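Local coordinates for putative peptidase (Chlamydophila abortus, PDB 3CE2), which probably acts as a zinc-dependent oligopeptidase of the M3B family that degrades a variety of small bioactive peptides, at residues Pro177-Val180 and Ala181-Phe185; Leu352-Gly355 and Leu356-Gly360; Glu453-Thr456 and Ile457-Cys461. All blocks are in the same frame, centred on the assembly; numbering follows the deposited sequence.

Contact 1 (Pro177-Val180 and Ala181-Phe185); sequences PLEV and ASKAF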
ATOM      1  N   PRO A 177      -2.180  16.649 -20.951  1.00 48.88           N
ATOM      2  CA  PRO A 177      -2.462  15.819 -22.114  1.00 49.02           C
ATOM      3  C   PRO A 177      -2.130  14.333 -21.930  1.00 51.81           C
ATOM      4  O   PRO A 177      -2.785  13.472 -22.548  1.00 52.70           O
ATOM      5  CB  PRO A 177      -1.562  16.418 -23.199  1.00 46.15           C
ATOM      6  CG  PRO A 177      -0.585  17.259 -22.475  1.00 47.90           C
ATOM      7  CD  PRO A 177      -1.318  17.783 -21.299  1.00 50.16           C
ATOM      8  N   LEU A 178      -1.131  14.025 -21.108  1.00 46.42           N
ATOM      9  CA  LEU A 178      -0.702  12.637 -20.971  1.00 45.90           C
ATOM     10  C   LEU A 178      -1.582  11.819 -20.020  1.00 48.10           C
ATOM     11  O   LEU A 178      -1.299  10.659 -19.760  1.00 44.34           O
ATOM     12  CB  LEU A 178       0.757  12.551 -20.552  1.00 42.18           C
ATOM     13  CG  LEU A 178       1.703  12.917 -21.689  1.00 46.54           C
ATOM     14  CD1 LEU A 178       3.090  13.124 -21.132  1.00 46.93           C
ATOM     15  CD2 LEU A 178       1.698  11.848 -22.801  1.00 44.27           C
ATOM     16  N   GLU A 179      -2.650  12.415 -19.505  1.00 44.61           N
ATOM     17  CA  GLU A 179      -3.578  11.660 -18.692  1.00 50.09           C
ATOM     18  C   GLU A 179      -4.472  10.816 -19.589  1.00 54.42           C
ATOM     19  O   GLU A 179      -5.196   9.940 -19.101  1.00 56.16           O
ATOM     20  CB  GLU A 179      -4.493  12.597 -17.919  1.00 56.39           C
ATOM     21  CG  GLU A 179      -3.908  13.249 -16.694  1.00 68.36           C
ATOM     22  CD  GLU A 179      -4.891  14.233 -16.090  1.00 74.32           C
ATOM     23  OE1 GLU A 179      -5.520  14.994 -16.862  1.00 72.28           O
ATOM     24  OE2 GLU A 179      -5.048  14.233 -14.850  1.00 81.86           O
ATOM     25  N   VAL A 180      -4.466  11.103 -20.892  1.00 48.24           N
ATOM     26  CA  VAL A 180      -5.526  10.553 -21.723  1.00 46.20           C
ATOM     27  C   VAL A 180      -5.486   9.043 -21.734  1.00 39.32           C
ATOM     28  O   VAL A 180      -6.523   8.419 -21.653  1.00 42.97           O
ATOM     29  CB  VAL A 180      -5.580  11.101 -23.166  1.00 42.22           C
ATOM     30  CG1 VAL A 180      -4.402  10.634 -23.974  1.00 39.18           C
ATOM     31  CG2 VAL A 180      -6.842  10.610 -23.818  1.00 44.85           C
ATOM     32  N   ALA A 181      -4.301   8.452 -21.796  1.00 37.92           N
ATOM     33  CA  ALA A 181      -4.250   7.006 -21.889  1.00 41.45           C
ATOM     34  C   ALA A 181      -5.049   6.359 -20.755  1.00 41.53           C
ATOM     35  O   ALA A 181      -5.960   5.563 -21.007  1.00 41.16           O
ATOM     36  CB  ALA A 181      -2.817   6.495 -21.944  1.00 38.68           C
ATOM     37  N   SER A 182      -4.745   6.749 -19.522  1.00 45.75           N
ATOM     38  CA  SER A 182      -5.389   6.181 -18.337  1.00 45.47           C
ATOM     39  C   SER A 182      -6.869   6.447 -18.282  1.00 43.13           C
ATOM     40  O   SER A 182      -7.633   5.605 -17.808  1.00 50.28           O
ATOM     41  CB  SER A 182      -4.742   6.721 -17.073  1.00 48.32           C
ATOM     42  OG  SER A 182      -3.386   7.055 -17.350  1.00 69.90           O
ATOM     43  N   LYS A 183      -7.286   7.609 -18.759  1.00 41.62           N
ATOM     44  CA  LYS A 183      -8.693   7.975 -18.685  1.00 45.81           C
ATOM     45  C   LYS A 183      -9.516   7.116 -19.637  1.00 46.72           C
ATOM     46  O   LYS A 183     -10.567   6.580 -19.272  1.00 48.38           O
ATOM     47  CB  LYS A 183      -8.887   9.458 -18.992  1.00 48.61           C
ATOM     48  CG  LYS A 183      -8.693  10.360 -17.781  1.00 53.84           C
ATOM     49  CD  LYS A 183      -8.877  11.847 -18.117  1.00 57.12           C
ATOM     50  CE  LYS A 183      -9.029  12.708 -16.845  1.00 65.99           C
ATOM     51  NZ  LYS A 183      -9.259  14.158 -17.184  1.00 70.15           N
ATOM     52  N   ALA A 184      -9.031   6.985 -20.863  1.00 41.58           N
ATOM     53  CA  ALA A 184      -9.735   6.223 -21.852  1.00 38.11           C
ATOM     54  C   ALA A 184      -9.813   4.767 -21.382  1.00 45.00           C
ATOM     55  O   ALA A 184     -10.883   4.133 -21.435  1.00 45.61           O
ATOM     56  CB  ALA A 184      -9.026   6.325 -23.153  1.00 36.73           C
ATOM     57  N   PHE A 185      -8.682   4.246 -20.907  1.00 36.16           N
ATOM     58  CA  PHE A 185      -8.674   2.938 -20.301  1.00 37.44           C
ATOM     59  C   PHE A 185      -9.798   2.756 -19.289  1.00 41.52           C
ATOM     60  O   PHE A 185     -10.442   1.710 -19.280  1.00 45.39           O
ATOM     61  CB  PHE A 185      -7.352   2.638 -19.600  1.00 44.95           C
ATOM     62  CG  PHE A 185      -7.393   1.368 -18.795  1.00 43.31           C
ATOM     63  CD1 PHE A 185      -7.177   0.143 -19.400  1.00 43.67           C
ATOM     64  CD2 PHE A 185      -7.714   1.394 -17.448  1.00 44.11           C
ATOM     65  CE1 PHE A 185      -7.250  -1.022 -18.676  1.00 41.84           C
ATOM     66  CE2 PHE A 185      -7.769   0.230 -16.716  1.00 42.02           C
ATOM     67  CZ  PHE A 185      -7.537  -0.972 -17.334  1.00 45.46           C
TER
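Glu179 and Lys183, one helical turn apart, each set CG anti to their own carbonyl carbon (chi1 -78° and -85°), and both chains then run extended, so their charged ends converge from obliquely crossing side chains. The evidence for pairing is modest: Glu179 OE1 lies 3.8 Å from Lys183 NZ, a long salt bridge, with the CE methylene of Lys183 scarcely farther away. Along the backbone between the two residues the bonds are firmer. Lys183 N donates to Glu179 O at 3.1 Å, and Ala184 N donates to Val180 O at 3.0 Å with an almost straight N-H...O angle of 175°. On the same turn the methyl CB of Ala184 rests 3.6 Å from Val180 O, and CB of Lys183 packs beside the Glu179 carbonyl. Away from the ion pair, Leu178 leans on Phe256 and Tyr257 of helix 240-260, Ser182 touches Lys250, and the ring of Phe185 stacks with His528. The loop after helix 165-174 gives way here to helix 180-192, and the carbonyls of Glu179 and Val180 accept i+4 bonds near its start. The pattern is that of a long i to i+4 ion pair near the N-terminal end of a surface alpha-helix.

Contact 2 (Leu352-Gly355 and Leu356-Gly360); sequences LKQG and LTTQG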
ATOM      1  N   LEU A 352      -1.258  -1.781  22.610  1.00 51.44           N
ATOM      2  CA  LEU A 352      -2.333  -1.994  21.648  1.00 53.80           C
ATOM      3  C   LEU A 352      -3.635  -2.280  22.367  1.00 54.31           C
ATOM      4  O   LEU A 352      -4.673  -1.762  21.987  1.00 54.86           O
ATOM      5  CB  LEU A 352      -2.008  -3.156  20.702  1.00 47.35           C
ATOM      6  CG  LEU A 352      -3.053  -3.436  19.632  1.00 44.54           C
ATOM      7  CD1 LEU A 352      -3.479  -2.137  18.955  1.00 44.58           C
ATOM      8  CD2 LEU A 352      -2.507  -4.401  18.593  1.00 42.42           C
ATOM      9  N   LYS A 353      -3.578  -3.108  23.404  1.00 55.92           N
ATOM     10  CA  LYS A 353      -4.771  -3.438  24.141  1.00 53.21           C
ATOM     11  C   LYS A 353      -5.326  -2.175  24.796  1.00 56.97           C
ATOM     12  O   LYS A 353      -6.526  -1.919  24.733  1.00 62.08           O
ATOM     13  CB  LYS A 353      -4.497  -4.530  25.170  1.00 60.31           C
ATOM     14  CG  LYS A 353      -5.765  -5.199  25.747  1.00 63.19           C
ATOM     15  CD  LYS A 353      -5.411  -6.121  26.889  1.00 63.95           C
ATOM     16  CE  LYS A 353      -6.630  -6.633  27.612  1.00 68.31           C
ATOM     17  NZ  LYS A 353      -6.986  -8.003  27.164  1.00 71.52           N
ATOM     18  N   GLN A 354      -4.460  -1.364  25.392  1.00 58.82           N
ATOM     19  CA  GLN A 354      -4.903  -0.101  26.003  1.00 60.50           C
ATOM     20  C   GLN A 354      -5.567   0.823  24.995  1.00 55.75           C
ATOM     21  O   GLN A 354      -6.559   1.481  25.313  1.00 55.09           O
ATOM     22  CB  GLN A 354      -3.755   0.648  26.714  1.00 69.53           C
ATOM     23  CG  GLN A 354      -3.271   0.004  28.021  1.00 78.26           C
ATOM     24  CD  GLN A 354      -4.382  -0.762  28.758  1.00 83.43           C
ATOM     25  OE1 GLN A 354      -4.350  -1.991  28.839  1.00 84.95           O
ATOM     26  NE2 GLN A 354      -5.373  -0.035  29.276  1.00 84.76           N
ATOM     27  N   GLY A 355      -5.006   0.887  23.794  1.00 49.36           N
ATOM     28  CA  GLY A 355      -5.578   1.713  22.725  1.00 56.93           C
ATOM     29  C   GLY A 355      -6.963   1.259  22.271  1.00 58.97           C
ATOM     30  O   GLY A 355      -7.847   2.069  22.000  1.00 61.08           O
ATOM     31  N   LEU A 356      -7.148  -0.050  22.206  1.00 57.16           N
ATOM     32  CA  LEU A 356      -8.393  -0.624  21.771  1.00 56.48           C
ATOM     33  C   LEU A 356      -9.466  -0.577  22.845  1.00 61.86           C
ATOM     34  O   LEU A 356     -10.649  -0.694  22.538  1.00 69.80           O
ATOM     35  CB  LEU A 356      -8.153  -2.075  21.344  1.00 53.46           C
ATOM     36  CG  LEU A 356      -7.143  -2.189  20.207  1.00 49.91           C
ATOM     37  CD1 LEU A 356      -6.951  -3.633  19.773  1.00 43.46           C
ATOM     38  CD2 LEU A 356      -7.610  -1.316  19.055  1.00 50.11           C
ATOM     39  N   THR A 357      -9.081  -0.414  24.106  1.00 61.89           N
ATOM     40  CA  THR A 357     -10.079  -0.526  25.169  1.00 64.73           C
ATOM     41  C   THR A 357     -10.257   0.647  26.161  1.00 67.69           C
ATOM     42  O   THR A 357     -11.374   0.880  26.625  1.00 73.56           O
ATOM     43  CB  THR A 357      -9.931  -1.841  25.952  1.00 64.92           C
ATOM     44  OG1 THR A 357      -8.764  -1.780  26.779  1.00 68.11           O
ATOM     45  CG2 THR A 357      -9.837  -3.029  25.006  1.00 66.21           C
ATOM     46  N   THR A 358      -9.196   1.372  26.511  1.00 67.78           N
ATOM     47  CA  THR A 358      -9.347   2.479  27.475  1.00 59.83           C
ATOM     48  C   THR A 358      -8.809   3.821  26.972  1.00 61.61           C
ATOM     49  O   THR A 358      -9.145   4.853  27.520  1.00 67.71           O
ATOM     50  CB  THR A 358      -8.682   2.163  28.853  1.00 59.81           C
ATOM     51  OG1 THR A 358      -7.299   1.853  28.662  1.00 63.66           O
ATOM     52  CG2 THR A 358      -9.355   0.974  29.556  1.00 58.53           C
ATOM     53  N   GLN A 359      -7.966   3.813  25.945  1.00 58.54           N
ATOM     54  CA  GLN A 359      -7.325   5.040  25.477  1.00 55.97           C
ATOM     55  C   GLN A 359      -8.155   5.784  24.423  1.00 56.35           C
ATOM     56  O   GLN A 359      -7.786   6.888  23.999  1.00 56.16           O
ATOM     57  CB  GLN A 359      -5.924   4.723  24.919  1.00 59.91           C
ATOM     58  CG  GLN A 359      -4.752   5.122  25.817  1.00 68.94           C
ATOM     59  CD  GLN A 359      -5.084   5.018  27.311  1.00 73.33           C
ATOM     60  OE1 GLN A 359      -5.228   6.036  27.995  1.00 74.00           O
ATOM     61  NE2 GLN A 359      -5.214   3.787  27.816  1.00 73.18           N
ATOM     62  N   GLY A 360      -9.255   5.175  23.978  1.00 45.69           N
ATOM     63  CA  GLY A 360     -10.107   5.786  22.956  1.00 53.70           C
ATOM     64  C   GLY A 360      -9.539   5.893  21.543  1.00 52.57           C
ATOM     65  O   GLY A 360      -9.797   6.856  20.831  1.00 50.08           O
TER
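Leu352 and Leu356 are joined by a regular helical bond, Leu356 N to Leu352 O at 3.0 Å, but the pattern changes two residues on, as helix 345-357 ends and Thr358 leaves helical phi/psi. There Gln354 O accepts two firm backbone bonds, from Thr358 N at 2.9 Å and Gln359 N at 2.8 Å, which arrive from opposite faces of the carbonyl plane. Thr357 holds OG1 between its backbone N and carbonyl carbon (chi1 72°), which directs the hydroxyl back up the helix to Lys353 O at 3.0 Å; it approaches from above the carbonyl plane, 41° out of it, and supplements a weak bond from Thr357 N. On the buried side, Leu352 CD1 meets Leu356 CD1 at 3.9 Å as the two side chains cross. Gln354 bends at chi2 and lies alongside Thr358, its NE2 2.8 Å from Thr358 OG1, while Gln359 CB covers the CA of Gly355 at 3.7 Å. Lys353 reaches Tyr338 in a cation-pi contact. Near this helix end two carbonyls thus gain extra donors: Gln354 O adds an i+5 bond to its i+4 bond, and a threonine hydroxyl makes up for the weak i+4 bond at Lys353 O.

Contact 3 (Glu453-Thr456 and Ile457-Cys461); sequences EKIT and ILTRC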
ATOM      1  N   GLU A 453     -10.580 -26.079  10.314  1.00 71.77           N
ATOM      2  CA  GLU A 453     -10.143 -24.723  10.574  1.00 73.28           C
ATOM      3  C   GLU A 453      -8.711 -24.548  10.069  1.00 68.99           C
ATOM      4  O   GLU A 453      -8.426 -23.689   9.238  1.00 69.01           O
ATOM      5  CB  GLU A 453     -10.206 -24.470  12.072  1.00 73.59           C
ATOM      6  CG  GLU A 453     -10.358 -23.034  12.486  1.00 79.26           C
ATOM      7  CD  GLU A 453     -10.328 -22.873  14.009  1.00 82.18           C
ATOM      8  OE1 GLU A 453     -10.405 -21.714  14.494  1.00 86.40           O
ATOM      9  OE2 GLU A 453     -10.225 -23.906  14.718  1.00 84.39           O
ATOM     10  N   LYS A 454      -7.811 -25.385  10.561  1.00 63.12           N
ATOM     11  CA  LYS A 454      -6.432 -25.347  10.119  1.00 61.35           C
ATOM     12  C   LYS A 454      -6.296 -25.210   8.605  1.00 60.60           C
ATOM     13  O   LYS A 454      -5.455 -24.462   8.110  1.00 64.73           O
ATOM     14  CB  LYS A 454      -5.694 -26.590  10.592  1.00 62.65           C
ATOM     15  CG  LYS A 454      -5.507 -26.662  12.097  1.00 68.67           C
ATOM     16  CD  LYS A 454      -4.434 -27.688  12.448  1.00 73.34           C
ATOM     17  CE  LYS A 454      -4.243 -27.812  13.952  1.00 77.84           C
ATOM     18  NZ  LYS A 454      -2.811 -28.074  14.280  1.00 80.27           N
ATOM     19  N   ILE A 455      -7.110 -25.939   7.860  1.00 60.06           N
ATOM     20  CA  ILE A 455      -7.024 -25.857   6.417  1.00 56.66           C
ATOM     21  C   ILE A 455      -7.534 -24.498   5.983  1.00 57.78           C
ATOM     22  O   ILE A 455      -6.897 -23.821   5.177  1.00 61.92           O
ATOM     23  CB  ILE A 455      -7.788 -26.992   5.733  1.00 56.73           C
ATOM     24  CG1 ILE A 455      -7.105 -28.319   6.067  1.00 59.29           C
ATOM     25  CG2 ILE A 455      -7.814 -26.795   4.220  1.00 55.34           C
ATOM     26  CD1 ILE A 455      -7.866 -29.554   5.602  1.00 60.85           C
ATOM     27  N   THR A 456      -8.660 -24.079   6.552  1.00 56.56           N
ATOM     28  CA  THR A 456      -9.200 -22.768   6.264  1.00 52.93           C
ATOM     29  C   THR A 456      -8.132 -21.699   6.471  1.00 54.05           C
ATOM     30  O   THR A 456      -7.845 -20.931   5.564  1.00 57.83           O
ATOM     31  CB  THR A 456     -10.472 -22.497   7.080  1.00 57.38           C
ATOM     32  OG1 THR A 456     -11.551 -23.218   6.483  1.00 64.97           O
ATOM     33  CG2 THR A 456     -10.853 -21.028   7.063  1.00 54.25           C
ATOM     34  N   ILE A 457      -7.516 -21.678   7.646  1.00 57.67           N
ATOM     35  CA  ILE A 457      -6.489 -20.690   7.960  1.00 53.89           C
ATOM     36  C   ILE A 457      -5.276 -20.793   7.045  1.00 56.85           C
ATOM     37  O   ILE A 457      -4.788 -19.792   6.521  1.00 59.74           O
ATOM     38  CB  ILE A 457      -6.002 -20.846   9.382  1.00 53.57           C
ATOM     39  CG1 ILE A 457      -7.135 -20.541  10.342  1.00 52.78           C
ATOM     40  CG2 ILE A 457      -4.820 -19.933   9.643  1.00 53.41           C
ATOM     41  CD1 ILE A 457      -6.886 -21.094  11.716  1.00 55.28           C
ATOM     42  N   LEU A 458      -4.774 -22.001   6.850  1.00 56.24           N
ATOM     43  CA  LEU A 458      -3.595 -22.162   6.016  1.00 51.49           C
ATOM     44  C   LEU A 458      -3.890 -21.704   4.609  1.00 48.73           C
ATOM     45  O   LEU A 458      -3.026 -21.173   3.914  1.00 53.16           O
ATOM     46  CB  LEU A 458      -3.156 -23.618   6.005  1.00 53.14           C
ATOM     47  CG  LEU A 458      -2.323 -24.013   7.214  1.00 57.32           C
ATOM     48  CD1 LEU A 458      -2.545 -25.465   7.551  1.00 53.68           C
ATOM     49  CD2 LEU A 458      -0.845 -23.715   6.950  1.00 53.86           C
ATOM     50  N   THR A 459      -5.123 -21.916   4.184  1.00 48.21           N
ATOM     51  CA  THR A 459      -5.475 -21.638   2.810  1.00 53.91           C
ATOM     52  C   THR A 459      -5.546 -20.124   2.588  1.00 55.66           C
ATOM     53  O   THR A 459      -5.064 -19.616   1.570  1.00 49.79           O
ATOM     54  CB  THR A 459      -6.778 -22.355   2.420  1.00 52.71           C
ATOM     55  OG1 THR A 459      -6.494 -23.748   2.246  1.00 50.24           O
ATOM     56  CG2 THR A 459      -7.301 -21.818   1.121  1.00 60.95           C
ATOM     57  N   ARG A 460      -6.104 -19.407   3.567  1.00 53.68           N
ATOM     58  CA  ARG A 460      -6.263 -17.973   3.453  1.00 55.78           C
ATOM     59  C   ARG A 460      -4.890 -17.310   3.417  1.00 54.18           C
ATOM     60  O   ARG A 460      -4.621 -16.382   2.638  1.00 53.49           O
ATOM     61  CB  ARG A 460      -7.078 -17.437   4.622  1.00 56.97           C
ATOM     62  CG  ARG A 460      -7.511 -15.995   4.421  1.00 63.36           C
ATOM     63  CD  ARG A 460      -8.598 -15.597   5.386  1.00 72.91           C
ATOM     64  NE  ARG A 460      -8.163 -15.771   6.769  1.00 82.06           N
ATOM     65  CZ  ARG A 460      -8.569 -16.749   7.576  1.00 84.20           C
ATOM     66  NH1 ARG A 460      -8.100 -16.813   8.814  1.00 87.29           N
ATOM     67  NH2 ARG A 460      -9.444 -17.657   7.152  1.00 83.65           N
ATOM     68  N   CYS A 461      -4.026 -17.834   4.264  1.00 48.98           N
ATOM     69  CA  CYS A 461      -2.678 -17.372   4.398  1.00 46.66           C
ATOM     70  C   CYS A 461      -1.814 -17.614   3.154  1.00 47.81           C
ATOM     71  O   CYS A 461      -1.048 -16.745   2.746  1.00 45.95           O
ATOM     72  CB  CYS A 461      -2.067 -18.067   5.606  1.00 54.56           C
ATOM     73  SG  CYS A 461      -0.319 -17.876   5.694  1.00 58.86           S
TER
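Glu453 to Cys461 form an unbroken alpha-helical run in which Ile457 N bonds Glu453 O at 2.7 Å, Leu458 N bonds Lys454 O at 2.8 Å and Arg460 N bonds Thr456 O at 3.1 Å. Ile455 O is gripped twice by one residue: Thr459 N reaches it at 2.8 Å, and Thr459 OG1 at 3.0 Å from above the carbonyl plane, 42° out of it. That second bond follows from the torsion of Thr459, whose OG1 sits anti to its carbonyl carbon (chi1 -75°) and is thereby folded back along the preceding turn. Thr459 OG1 also passes 3.9 Å from Ile455 CG2, where the two side chains cross. Glu453 and Ile457 run side by side, Glu453 CG lying 4.1 Å from Ile457 CD1, while Glu453 OE2 is hydrogen-bonded to Ser448 OG. Arg460, bent at chi3, brings NH2 back to Thr456 CG2 at 3.7 Å, so the methyl abuts the edge of the guanidinium near its plane. Thr456 OG1 is hydrogen-bonded to Ser321 OG. Three neighbouring helices pack on this part of helix 451-487: Ile457, Arg460 and Cys461 meet Met441 of helix 431-447, Leu458 packs on Lys602 and Leu606 of helix 590-607, and Thr459 touches Tyr298 and Lys302 of helix 292-306.

Overall arrangement
All three contacts are local, joining residues of successive turns, but each samples a different part of a helix. Contact 1 lies at the surface near the start of helix 180-192 and adds a long ion pair; contacts 2 and 3 are partly buried, with three and four buried residues. Contact 2 closes helix 345-357 with polar groups at and just beyond its end; contact 3, in helix 451-487, mixes apolar packing with a threonine-to-backbone bond, a device contact 2 also uses. Contacts 1 and 2 lie on opposite sides of the chain's centre, their own centres 45 Å apart. Contacts 2 and 3 both belong to the M3 peptidase region, nearest atoms about 17 Å apart, and have side chains about 10 and 11 Å from that of the zinc ligand His402.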